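Local coordinates for protein putative citrate lyase, alfa subunit (Streptococcus mutans, PDB 2HJ0) that is a putative citrate lyase alpha subunit of the CitF family, an alpha/beta protein built on two large mixed beta sheets and present as a two-chain assembly, at residues A[96-101]-A[120-125]; A[63-68]-A[161-166]; A[415-420]-A[475-480]; A[443-448]-A[466-471]; A[187-192]-A[325-330]. One frame throughout, in Å; residues are numbered along the deposited sequence.

Contact 1. Residues A[96-101]-A[120-125]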
# COMPACT_ATOMS: atom_id res chain seq x y z
N SER A 96 21.28 -16.21 3.45
CA SER A 96 20.65 -16.34 2.14
C SER A 96 20.34 -14.93 1.62
O SER A 96 19.58 -14.18 2.23
CB SER A 96 19.37 -17.16 2.28
OG SER A 96 19.01 -17.67 1.03
N ILE A 97 20.92 -14.59 0.49
CA ILE A 97 20.76 -13.27 -0.09
C ILE A 97 19.62 -13.21 -1.14
O ILE A 97 19.50 -14.08 -2.01
CB ILE A 97 22.13 -12.83 -0.69
CG1 ILE A 97 22.31 -11.32 -0.69
CG2 ILE A 97 22.25 -13.29 -2.15
CD1 ILE A 97 23.60 -10.92 -1.37
N ALA A 98 18.76 -12.20 -1.03
CA ALA A 98 17.66 -12.06 -1.97
C ALA A 98 17.51 -10.64 -2.52
O ALA A 98 16.47 -9.99 -2.35
CB ALA A 98 16.35 -12.52 -1.33
N PRO A 99 18.57 -10.11 -3.16
CA PRO A 99 18.53 -8.76 -3.73
C PRO A 99 17.69 -8.72 -5.00
O PRO A 99 17.67 -9.69 -5.76
CB PRO A 99 20.00 -8.46 -4.02
CG PRO A 99 20.53 -9.82 -4.40
CD PRO A 99 19.90 -10.73 -3.37
N SER A 100 16.97 -7.62 -5.23
CA SER A 100 16.17 -7.49 -6.45
C SER A 100 17.08 -7.66 -7.67
O SER A 100 16.62 -8.13 -8.71
CB SER A 100 15.45 -6.15 -6.48
OG SER A 100 16.35 -5.07 -6.35
N SER A 101 18.35 -7.28 -7.56
CA SER A 101 19.31 -7.47 -8.64
C SER A 101 20.71 -7.12 -8.16
O SER A 101 20.86 -6.42 -7.17
CB SER A 101 18.95 -6.66 -9.89
OG SER A 101 19.59 -7.19 -11.05
N ASN A 120 23.53 -18.68 -0.51
CA ASN A 120 22.46 -18.75 -1.51
C ASN A 120 22.14 -17.35 -2.01
O ASN A 120 22.08 -16.39 -1.24
CB ASN A 120 21.19 -19.38 -0.91
CG ASN A 120 21.33 -20.86 -0.68
OD1 ASN A 120 22.14 -21.29 0.13
ND2 ASN A 120 20.56 -21.65 -1.41
N ILE A 121 21.92 -17.25 -3.31
CA ILE A 121 21.63 -15.97 -3.95
C ILE A 121 20.45 -16.08 -4.91
O ILE A 121 20.32 -17.07 -5.61
CB ILE A 121 22.85 -15.49 -4.77
CG1 ILE A 121 24.11 -15.46 -3.89
CG2 ILE A 121 22.56 -14.12 -5.38
CD1 ILE A 121 25.40 -15.11 -4.67
N THR A 122 19.60 -15.06 -4.93
CA THR A 122 18.48 -15.03 -5.87
C THR A 122 18.29 -13.58 -6.34
O THR A 122 18.34 -12.65 -5.53
CB THR A 122 17.16 -15.56 -5.27
OG1 THR A 122 16.14 -15.52 -6.28
CG2 THR A 122 16.72 -14.74 -4.05
N SER A 123 18.14 -13.39 -7.65
CA SER A 123 17.92 -12.05 -8.20
C SER A 123 17.69 -12.05 -9.70
O SER A 123 17.56 -13.10 -10.33
CB SER A 123 19.07 -11.11 -7.85
OG SER A 123 20.21 -11.35 -8.63
N SER A 124 17.63 -10.84 -10.25
CA SER A 124 17.41 -10.67 -11.68
C SER A 124 18.71 -10.93 -12.42
O SER A 124 18.75 -11.69 -13.39
CB SER A 124 16.90 -9.25 -11.96
OG SER A 124 16.88 -8.97 -13.35
N GLY A 125 19.79 -10.31 -11.96
CA GLY A 125 21.06 -10.50 -12.62
C GLY A 125 22.26 -10.46 -11.70
O GLY A 125 22.13 -10.22 -10.50
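Ser96 meets Asn120 through its hydroxyl, OG lying 3.4 Å from Asn120 CB beside the neighbouring strand. At the next residue, Ile97 N donates to Asn120 O over 2.8 Å, nearly straight at 161°, while Ile97 O takes a weak bond from Thr122 N. The CG2 branch of Ile97, set between its own backbone N and carbonyl carbon, turns onto Ile121 and reaches CG1 of that residue at 3.3 Å; the same side chain touches Met80 and Leu84 of helix 79-89. Here strands 95-99 and 118-123, joined by helix 109-114 in a beta-alpha-beta crossover, run parallel, the short segments only 11° apart. Ala98 CB packs on Thr122 CG2 at 3.5 Å, and the hydroxyl of that threonine is spent on Ile144 O. Pro99 has no N-H to give; its ring CD packs 3.3 Å from Thr122 O. Farther along, serines carry the contact. Ser100 O accepts from Ser124 N at 3.3 Å, the donor standing above the carbonyl plane, and Ser100 OG bonds His71. Ser101 OG receives a weak bond from Gly125 N, next to Ser124, whose OG pairs with Gly398 N.

Contact 2. Residues A[63-68]-A[161-166]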
# COMPACT_ATOMS: atom_id res chain seq x y z
N ASP A 63 22.33 -17.16 11.74
CA ASP A 63 22.80 -17.93 10.59
C ASP A 63 21.63 -18.63 9.91
O ASP A 63 20.67 -19.04 10.56
CB ASP A 63 23.82 -18.97 11.04
CG ASP A 63 25.15 -18.36 11.46
OD1 ASP A 63 26.07 -19.15 11.79
OD2 ASP A 63 25.29 -17.11 11.46
N GLY A 64 21.73 -18.75 8.59
CA GLY A 64 20.70 -19.42 7.82
C GLY A 64 19.51 -18.57 7.42
O GLY A 64 18.68 -19.01 6.63
N MSE A 65 19.41 -17.37 7.96
CA MSE A 65 18.28 -16.51 7.64
C MSE A 65 18.40 -15.89 6.25
O MSE A 65 19.47 -15.96 5.62
CB MSE A 65 18.14 -15.40 8.67
CG MSE A 65 17.95 -15.92 10.07
SE MSE A 65 17.23 -14.61 11.27
CE MSE A 65 15.54 -15.47 11.63
N THR A 66 17.31 -15.32 5.77
CA THR A 66 17.32 -14.69 4.46
C THR A 66 17.13 -13.19 4.57
O THR A 66 16.27 -12.72 5.30
CB THR A 66 16.23 -15.26 3.54
OG1 THR A 66 16.53 -16.63 3.25
CG2 THR A 66 16.19 -14.47 2.23
N ILE A 67 17.95 -12.44 3.84
CA ILE A 67 17.86 -11.00 3.85
C ILE A 67 17.73 -10.51 2.42
O ILE A 67 18.10 -11.21 1.47
CB ILE A 67 19.12 -10.38 4.51
CG1 ILE A 67 20.36 -10.70 3.68
CG2 ILE A 67 19.30 -10.93 5.91
CD1 ILE A 67 21.64 -10.10 4.26
N SER A 68 17.19 -9.30 2.25
CA SER A 68 17.01 -8.73 0.91
C SER A 68 17.50 -7.28 0.80
O SER A 68 17.75 -6.61 1.81
CB SER A 68 15.53 -8.78 0.51
OG SER A 68 14.71 -8.18 1.50
N HIS A 161 10.87 -16.52 1.89
CA HIS A 161 10.46 -15.60 2.96
C HIS A 161 11.62 -14.77 3.50
O HIS A 161 12.62 -15.31 3.98
CB HIS A 161 9.81 -16.41 4.08
CG HIS A 161 8.84 -15.64 4.91
ND1 HIS A 161 9.23 -14.89 6.00
CD2 HIS A 161 7.50 -15.49 4.80
CE1 HIS A 161 8.16 -14.31 6.53
NE2 HIS A 161 7.10 -14.66 5.83
N ILE A 162 11.47 -13.45 3.44
CA ILE A 162 12.53 -12.57 3.89
C ILE A 162 12.51 -12.33 5.39
O ILE A 162 11.52 -11.88 5.95
CB ILE A 162 12.44 -11.21 3.17
CG1 ILE A 162 12.40 -11.44 1.66
CG2 ILE A 162 13.65 -10.35 3.53
CD1 ILE A 162 12.13 -10.17 0.86
N ASP A 163 13.63 -12.62 6.04
CA ASP A 163 13.73 -12.42 7.48
C ASP A 163 13.95 -10.95 7.77
O ASP A 163 13.25 -10.34 8.59
CB ASP A 163 14.87 -13.23 8.08
CG ASP A 163 14.56 -14.70 8.14
OD1 ASP A 163 13.61 -15.07 8.88
OD2 ASP A 163 15.26 -15.49 7.46
N VAL A 164 14.94 -10.37 7.11
CA VAL A 164 15.24 -8.97 7.32
C VAL A 164 15.53 -8.31 5.99
O VAL A 164 16.34 -8.80 5.20
CB VAL A 164 16.47 -8.77 8.21
CG1 VAL A 164 16.72 -7.29 8.44
CG2 VAL A 164 16.27 -9.48 9.52
N ALA A 165 14.86 -7.20 5.74
CA ALA A 165 15.09 -6.47 4.50
C ALA A 165 15.81 -5.17 4.82
O ALA A 165 15.32 -4.35 5.59
CB ALA A 165 13.78 -6.17 3.82
N PHE A 166 17.00 -5.01 4.25
CA PHE A 166 17.77 -3.80 4.43
C PHE A 166 17.54 -2.96 3.20
O PHE A 166 18.12 -3.24 2.16
CB PHE A 166 19.24 -4.15 4.57
CG PHE A 166 19.53 -4.98 5.78
CD1 PHE A 166 19.68 -4.38 7.02
CD2 PHE A 166 19.66 -6.36 5.67
CE1 PHE A 166 19.95 -5.16 8.14
CE2 PHE A 166 19.92 -7.14 6.79
CZ PHE A 166 20.07 -6.55 8.02
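Asp163 grips Thr66 twice. Its carboxylate takes the Thr66 amide on the anti lone pair of OD2, with N to OD2 2.7 Å and an angle of 168°, while its own backbone N donates to Thr66 O, also at 2.7 Å. That carbonyl accepts a second, longer bond from Val164 N. Farther on, a regular parallel ladder takes over: Ser68 N donates to Val164 O, and Phe166 N to Ser68 O at 3.0 Å. Ile67 thus pairs with Val164 and Ser68 with Ala165, joining strands 66-69 and 164-169, neighbours within the ten-stranded mixed sheet.

Round this backbone frame, Met65, a selenomethionine, crosses the Asp163 side chain at about a right angle. Its bend at chi3 (115°) brings the methyl back over the carboxylate, CE lying 3.4 Å from Asp163 OD1. On the face bearing Ile67 and Val164, Ile67 CG2 comes to the rim of the Phe166 ring near its plane, 3.9 Å from CE2, while Val164 CG1 sits over one ring face. Helix 79-89 covers this side, with Leu84 on Ile67 and Val83 on Phe166. On the other face Ser68 OG lies 3.2 Å from Ala165 CB and as near Ile162 CG2; among these hydrocarbons its polar partner is Asp196 OD2. Just before strand 164-169 begins, the backbone turns at Asp163, and its carboxylate accepts the Thr66 amide as a main-chain carbonyl might, carrying the pairing back to the first residue of strand 66-69.

Contact 3. Residues A[415-420]-A[475-480]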
# COMPACT_ATOMS: atom_id res chain seq x y z
N PRO A 415 20.82 -5.97 -33.47
CA PRO A 415 21.66 -6.11 -34.66
C PRO A 415 21.87 -7.57 -35.02
O PRO A 415 21.83 -8.44 -34.16
CB PRO A 415 22.95 -5.40 -34.27
CG PRO A 415 22.99 -5.56 -32.79
CD PRO A 415 21.57 -5.30 -32.39
N LEU A 416 22.07 -7.81 -36.30
CA LEU A 416 22.28 -9.14 -36.81
C LEU A 416 23.51 -9.77 -36.17
O LEU A 416 23.52 -10.96 -35.84
CB LEU A 416 22.45 -9.07 -38.33
CG LEU A 416 22.15 -10.34 -39.11
CD1 LEU A 416 20.71 -10.78 -38.85
CD2 LEU A 416 22.36 -10.06 -40.60
N VAL A 417 24.55 -8.97 -35.98
CA VAL A 417 25.79 -9.44 -35.38
C VAL A 417 26.45 -8.35 -34.55
O VAL A 417 26.27 -7.16 -34.81
CB VAL A 417 26.77 -9.92 -36.48
CG1 VAL A 417 28.12 -10.21 -35.89
CG2 VAL A 417 26.22 -11.16 -37.15
N ARG A 418 27.19 -8.75 -33.52
CA ARG A 418 27.92 -7.82 -32.66
C ARG A 418 29.38 -8.25 -32.73
O ARG A 418 29.77 -9.27 -32.16
CB ARG A 418 27.43 -7.88 -31.21
CG ARG A 418 26.10 -7.21 -30.96
CD ARG A 418 25.87 -7.01 -29.47
NE ARG A 418 24.62 -6.30 -29.21
CZ ARG A 418 23.41 -6.85 -29.30
NH1 ARG A 418 23.28 -8.13 -29.65
NH2 ARG A 418 22.33 -6.11 -29.06
N GLY A 419 30.19 -7.47 -33.45
CA GLY A 419 31.59 -7.81 -33.58
C GLY A 419 31.73 -9.15 -34.28
O GLY A 419 31.33 -9.29 -35.44
N ARG A 420 32.28 -10.13 -33.59
CA ARG A 420 32.46 -11.46 -34.16
C ARG A 420 31.43 -12.43 -33.60
O ARG A 420 31.49 -13.63 -33.85
CB ARG A 420 33.87 -11.98 -33.84
CG ARG A 420 34.90 -11.55 -34.83
CD ARG A 420 34.73 -12.33 -36.10
NE ARG A 420 34.83 -11.47 -37.27
CZ ARG A 420 34.59 -11.88 -38.50
NH1 ARG A 420 34.22 -13.14 -38.72
NH2 ARG A 420 34.71 -11.02 -39.52
N GLU A 475 21.09 -17.74 -40.86
CA GLU A 475 21.98 -18.00 -41.99
C GLU A 475 22.67 -16.71 -42.41
O GLU A 475 23.86 -16.68 -42.70
CB GLU A 475 21.19 -18.57 -43.16
CG GLU A 475 20.56 -19.91 -42.83
CD GLU A 475 19.37 -20.25 -43.72
OE1 GLU A 475 18.76 -21.33 -43.49
OE2 GLU A 475 19.03 -19.44 -44.64
N LYS A 476 21.88 -15.64 -42.42
CA LYS A 476 22.35 -14.32 -42.79
C LYS A 476 23.43 -13.85 -41.80
O LYS A 476 24.30 -13.04 -42.14
CB LYS A 476 21.14 -13.37 -42.80
CG LYS A 476 21.40 -11.94 -43.22
CD LYS A 476 21.63 -11.80 -44.71
CE LYS A 476 21.94 -10.34 -45.07
NZ LYS A 476 23.13 -9.80 -44.32
N ALA A 477 23.38 -14.40 -40.58
CA ALA A 477 24.34 -14.08 -39.52
C ALA A 477 25.60 -14.93 -39.65
O ALA A 477 26.72 -14.43 -39.57
CB ALA A 477 23.71 -14.29 -38.15
N TYR A 478 25.39 -16.23 -39.83
CA TYR A 478 26.50 -17.17 -40.00
C TYR A 478 27.36 -16.76 -41.18
O TYR A 478 28.57 -16.99 -41.20
CB TYR A 478 25.95 -18.60 -40.19
CG TYR A 478 26.93 -19.57 -40.82
CD1 TYR A 478 27.04 -19.69 -42.21
CD2 TYR A 478 27.78 -20.36 -40.03
CE1 TYR A 478 27.97 -20.56 -42.80
CE2 TYR A 478 28.71 -21.24 -40.60
CZ TYR A 478 28.80 -21.33 -41.98
OH TYR A 478 29.72 -22.18 -42.55
N ALA A 479 26.74 -16.13 -42.18
CA ALA A 479 27.49 -15.70 -43.35
C ALA A 479 28.30 -14.44 -43.09
O ALA A 479 28.89 -13.88 -44.01
CB ALA A 479 26.54 -15.46 -44.51
N ILE A 480 28.35 -14.00 -41.84
CA ILE A 480 29.10 -12.80 -41.52
C ILE A 480 30.27 -13.08 -40.58
O ILE A 480 31.38 -12.63 -40.82
CB ILE A 480 28.20 -11.74 -40.88
CG1 ILE A 480 27.03 -11.45 -41.81
CG2 ILE A 480 28.99 -10.48 -40.61
CD1 ILE A 480 26.03 -10.48 -41.22
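Leu416 puts its CD2 methyl against two side chains of the helix at once: 3.4 Å from Lys476 CG and 3.7 Å from Ile480 CD1. Both partners cross the leucine at about a right angle. Lys476 leaves the helix with CG anti to its backbone N (chi1 -177°), then bends at chi2 and chi4, curling round the leucine until NZ lies 3.8 Å from Leu416 CD2. Val417 adds a second branch to the patch. Its CG2 is 4.1 Å from Ala477 CB and as far from Ile480 CD1, the valine and isoleucine lying alongside but pointing opposite ways. Between the two segments the contact is apolar packing, with the Arg420 guanidinium reaching over at the margin: NH1 stops 3.6 Å from Ile480 O, obliquely and without a hydrogen bond.

Val417 opens a small antiparallel beta hairpin, strands 417-418 and 421-422, and Leu416 lies just ahead of it. The hairpin's connection Gly419-Arg420 has the backbone angles of a type II' turn, with positive phi at the glycine. It lies on the C-terminal part of helix 470-481, where Ile480 N bonds Ala477 O at 2.8 Å.

Behind the first shell, Leu416 is placed by its backbone N, bonded to Glu444 OE2, and by Phe424, Val445 and Leu473, which its side chain also touches. Val417 and Arg420 both touch Val481, one residue farther along the helix.

Contact 4. Residues A[443-448]-A[466-471]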
# COMPACT_ATOMS: atom_id res chain seq x y z
N THR A 443 15.68 -6.59 -37.12
CA THR A 443 17.13 -6.48 -37.32
C THR A 443 17.40 -5.40 -38.36
O THR A 443 16.47 -4.73 -38.81
CB THR A 443 17.72 -7.79 -37.84
OG1 THR A 443 17.26 -8.03 -39.18
CG2 THR A 443 17.29 -8.95 -36.96
N GLU A 444 18.66 -5.23 -38.77
CA GLU A 444 18.94 -4.20 -39.76
C GLU A 444 18.70 -4.73 -41.17
O GLU A 444 18.74 -3.99 -42.15
CB GLU A 444 20.38 -3.67 -39.62
CG GLU A 444 21.49 -4.59 -40.09
CD GLU A 444 21.84 -5.70 -39.10
OE1 GLU A 444 22.96 -6.24 -39.20
OE2 GLU A 444 21.01 -6.05 -38.24
N VAL A 445 18.40 -6.02 -41.25
CA VAL A 445 18.15 -6.68 -42.51
C VAL A 445 16.66 -6.86 -42.74
O VAL A 445 16.22 -7.18 -43.85
CB VAL A 445 18.85 -8.03 -42.53
CG1 VAL A 445 18.65 -8.71 -43.86
CG2 VAL A 445 20.33 -7.82 -42.26
N GLY A 446 15.87 -6.64 -41.70
CA GLY A 446 14.44 -6.78 -41.83
C GLY A 446 13.74 -7.31 -40.60
O GLY A 446 14.32 -7.40 -39.52
N ILE A 447 12.48 -7.69 -40.80
CA ILE A 447 11.60 -8.20 -39.76
C ILE A 447 11.35 -9.70 -39.90
O ILE A 447 11.26 -10.21 -41.01
CB ILE A 447 10.25 -7.44 -39.83
CG1 ILE A 447 10.26 -6.30 -38.82
CG2 ILE A 447 9.07 -8.37 -39.64
CD1 ILE A 447 11.38 -5.33 -39.05
N ALA A 448 11.24 -10.41 -38.77
CA ALA A 448 10.95 -11.84 -38.78
C ALA A 448 9.72 -12.06 -37.88
O ALA A 448 9.81 -11.95 -36.66
CB ALA A 448 12.13 -12.64 -38.26
N PRO A 466 11.47 -5.22 -45.34
CA PRO A 466 11.90 -6.58 -45.67
C PRO A 466 11.53 -7.58 -44.60
O PRO A 466 11.83 -7.39 -43.43
CB PRO A 466 13.41 -6.44 -45.88
CG PRO A 466 13.77 -5.25 -45.06
CD PRO A 466 12.61 -4.30 -45.25
N GLN A 467 10.85 -8.64 -45.00
CA GLN A 467 10.44 -9.68 -44.07
C GLN A 467 11.11 -11.03 -44.39
O GLN A 467 11.22 -11.41 -45.55
CB GLN A 467 8.92 -9.85 -44.12
CG GLN A 467 8.18 -8.59 -43.73
CD GLN A 467 6.68 -8.76 -43.79
OE1 GLN A 467 6.15 -9.75 -43.29
NE2 GLN A 467 6.00 -7.80 -44.39
N LEU A 468 11.56 -11.73 -43.36
CA LEU A 468 12.20 -13.02 -43.55
C LEU A 468 11.77 -13.99 -42.45
O LEU A 468 10.92 -13.66 -41.61
CB LEU A 468 13.72 -12.87 -43.52
CG LEU A 468 14.37 -11.70 -44.26
CD1 LEU A 468 14.19 -10.45 -43.41
CD2 LEU A 468 15.85 -11.95 -44.47
N THR A 469 12.36 -15.18 -42.48
CA THR A 469 12.08 -16.20 -41.48
C THR A 469 13.21 -16.14 -40.47
O THR A 469 14.29 -15.67 -40.79
CB THR A 469 12.08 -17.61 -42.11
OG1 THR A 469 13.40 -17.91 -42.60
CG2 THR A 469 11.09 -17.68 -43.27
N ILE A 470 12.96 -16.61 -39.26
CA ILE A 470 14.01 -16.59 -38.25
C ILE A 470 15.22 -17.41 -38.76
O ILE A 470 16.36 -17.06 -38.48
CB ILE A 470 13.48 -17.14 -36.88
CG1 ILE A 470 14.51 -16.91 -35.77
CG2 ILE A 470 13.20 -18.62 -36.97
CD1 ILE A 470 14.87 -15.46 -35.56
N GLU A 471 14.96 -18.47 -39.53
CA GLU A 471 16.06 -19.29 -40.05
C GLU A 471 16.94 -18.50 -41.00
O GLU A 471 18.16 -18.67 -41.03
CB GLU A 471 15.54 -20.53 -40.78
CG GLU A 471 14.87 -21.57 -39.89
CD GLU A 471 13.47 -21.16 -39.45
OE1 GLU A 471 12.72 -20.61 -40.29
OE2 GLU A 471 13.13 -21.41 -38.26
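Ile447 and Gln467 lie on the same face of the sheet and cross obliquely, Ile447 CG2 reaching Gln467 CG at 4.2 Å. From there the glutamine chain runs extended, and its NE2 bonds Phe460 O. Leu468 starts from the opposite face, CG anti to its carbonyl carbon (chi1 -43°), and its end swings back over the first segment: CD2 approaches Val445 CG1 at 4.3 Å, while CD1 lies 4.0 Å from Gly446 CA. Pro466 presents its ring, CG standing 3.3 Å from Val445 O. Between the two faces, two bonds join the backbones, Ile447 N to Pro466 O at 2.7 Å and Leu468 N to Ile447 O at 2.8 Å. The bend before them is an ST turn: Thr443 OG1 accepts from Val445 N and donates to Gly446 O, which Thr443 N also grips. After them Thr469 is the N-cap of helix 470-481; its side chain caps a backbone N in the first turn, and Glu472 OE1 answers by accepting from Thr469 N, consistent with a capping box. Strand 447-449, helix 454-459 and strand 467-468 form a beta-alpha-beta unit; within this chain, 467-468 is an outermost strand of the nine-stranded mixed sheet.

Contact 5. Residues A[187-192]-A[325-330]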
# COMPACT_ATOMS: atom_id res chain seq x y z
N CYS A 187 16.67 8.35 -6.19
CA CYS A 187 16.70 7.35 -7.25
C CYS A 187 15.32 7.25 -7.90
O CYS A 187 15.09 6.44 -8.80
CB CYS A 187 17.08 5.99 -6.68
SG CYS A 187 15.93 5.44 -5.42
N GLY A 188 14.40 8.07 -7.42
CA GLY A 188 13.06 8.06 -7.95
C GLY A 188 12.18 6.97 -7.38
O GLY A 188 12.01 6.86 -6.16
N SER A 189 11.61 6.15 -8.26
CA SER A 189 10.75 5.07 -7.83
C SER A 189 11.45 4.07 -6.91
O SER A 189 12.69 3.98 -6.90
CB SER A 189 10.20 4.33 -9.04
OG SER A 189 9.47 3.19 -8.62
N LEU A 190 10.65 3.35 -6.14
CA LEU A 190 11.14 2.33 -5.21
C LEU A 190 10.32 1.06 -5.35
O LEU A 190 10.13 0.34 -4.38
CB LEU A 190 11.05 2.84 -3.78
CG LEU A 190 12.10 3.86 -3.39
CD1 LEU A 190 11.86 4.29 -1.95
CD2 LEU A 190 13.50 3.24 -3.53
N GLY A 191 9.85 0.81 -6.57
CA GLY A 191 9.03 -0.36 -6.85
C GLY A 191 9.55 -1.72 -6.44
O GLY A 191 8.77 -2.58 -6.04
N TYR A 192 10.86 -1.95 -6.54
CA TYR A 192 11.36 -3.25 -6.14
C TYR A 192 11.43 -3.32 -4.62
O TYR A 192 11.10 -4.34 -4.04
CB TYR A 192 12.73 -3.54 -6.78
CG TYR A 192 12.71 -3.51 -8.30
CD1 TYR A 192 11.78 -4.27 -9.03
CD2 TYR A 192 13.57 -2.66 -9.01
CE1 TYR A 192 11.71 -4.17 -10.42
CE2 TYR A 192 13.51 -2.56 -10.41
CZ TYR A 192 12.57 -3.31 -11.11
OH TYR A 192 12.47 -3.18 -12.48
N ILE A 325 1.98 7.70 -16.98
CA ILE A 325 3.19 6.90 -17.02
C ILE A 325 3.37 6.17 -15.68
O ILE A 325 3.44 6.79 -14.61
CB ILE A 325 4.42 7.77 -17.39
CG1 ILE A 325 5.70 7.09 -16.96
CG2 ILE A 325 4.35 9.10 -16.70
CD1 ILE A 325 6.88 7.98 -17.22
N LEU A 326 3.42 4.84 -15.76
CA LEU A 326 3.59 3.98 -14.57
C LEU A 326 5.07 3.65 -14.47
O LEU A 326 5.67 3.15 -15.42
CB LEU A 326 2.75 2.71 -14.70
CG LEU A 326 1.28 2.97 -15.05
CD1 LEU A 326 0.54 1.66 -15.12
CD2 LEU A 326 0.66 3.88 -14.01
N ASP A 327 5.65 3.92 -13.30
CA ASP A 327 7.08 3.75 -13.07
C ASP A 327 7.48 2.76 -11.98
O ASP A 327 7.12 2.93 -10.82
CB ASP A 327 7.67 5.13 -12.72
CG ASP A 327 9.18 5.17 -12.73
OD1 ASP A 327 9.82 4.14 -12.44
OD2 ASP A 327 9.72 6.26 -13.02
N VAL A 328 8.24 1.73 -12.36
CA VAL A 328 8.68 0.75 -11.38
C VAL A 328 10.17 0.98 -11.10
O VAL A 328 10.71 0.52 -10.09
CB VAL A 328 8.47 -0.68 -11.87
CG1 VAL A 328 9.49 -1.04 -12.94
CG2 VAL A 328 8.57 -1.63 -10.69
N GLN A 329 10.82 1.69 -12.00
CA GLN A 329 12.22 1.99 -11.84
C GLN A 329 12.67 3.09 -12.81
O GLN A 329 12.31 3.09 -13.98
CB GLN A 329 13.06 0.74 -12.06
CG GLN A 329 14.48 1.06 -12.38
CD GLN A 329 15.33 -0.17 -12.47
OE1 GLN A 329 14.91 -1.20 -13.02
NE2 GLN A 329 16.54 -0.08 -11.92
N ASP A 330 13.46 4.03 -12.30
CA ASP A 330 13.96 5.12 -13.13
C ASP A 330 15.35 4.81 -13.60
O ASP A 330 16.13 4.20 -12.88
CB ASP A 330 13.97 6.41 -12.33
CG ASP A 330 12.60 6.89 -12.01
OD1 ASP A 330 12.29 7.06 -10.81
OD2 ASP A 330 11.81 7.09 -12.96
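Tyr192 carries Val328 O over one face of its ring, 4.2 Å above the plane and offset toward the rim, while the Gln329 amide comes to the ring edge. Ring and amide planes stand 85° apart, and Gln329 OE1 lies 3.3 Å from Tyr192 CE2. The phenol OH lies 3.2 Å from the same OE1. Val328 crosses the tyrosine at about a right angle, CG2 touching Tyr192 CE1 at 4.0 Å. The ring also stacks on His71, and Val328 O is bonded by His72 NE2.

Earlier in the segment, the firm polar link is Ser189 N to Asp330 OD1, 2.8 Å and met almost in line with the C-O bond. Ser189 OG accepts from Gly191 N in an ST turn leading into helix 191-199; turned anti to the backbone N (chi1 174°), this OG reaches across to Asp327 O, 3.2 Å away. Asp327 OD2 has its own partner in His346 NE2.

The ends of strand 322-327 and of the short strand 329-330 are thus docked against the start of a helix, amid histidines. A bound citric acid about 3 Å from the Gln329 side chain probably came from the crystallisation liquor, but such molecules often mark pockets, and this one lies by strand 329-330.

From the N terminus, contact 2 opens first, at 63-68, and closes its loop at 161-166; contact 1 (96-101 with 120-125) is nested inside it. Strands 66-69 and 95-99 are neighbours, so these two contacts span four strands of the ten-stranded sheet. Contact 5 follows in series, joining 187-192, at the start of the helix that leads to strand 202-207 of that sheet, to 325-330, at a strand end of the nine-stranded sheet; Tyr192 also packs on Ser100 of contact 1. Contact 3 then spans 415-480 with contact 4 nested within, both using helix 470-481. None of the loops cross, and the centres of contacts 2 and 4 are 47 Å apart.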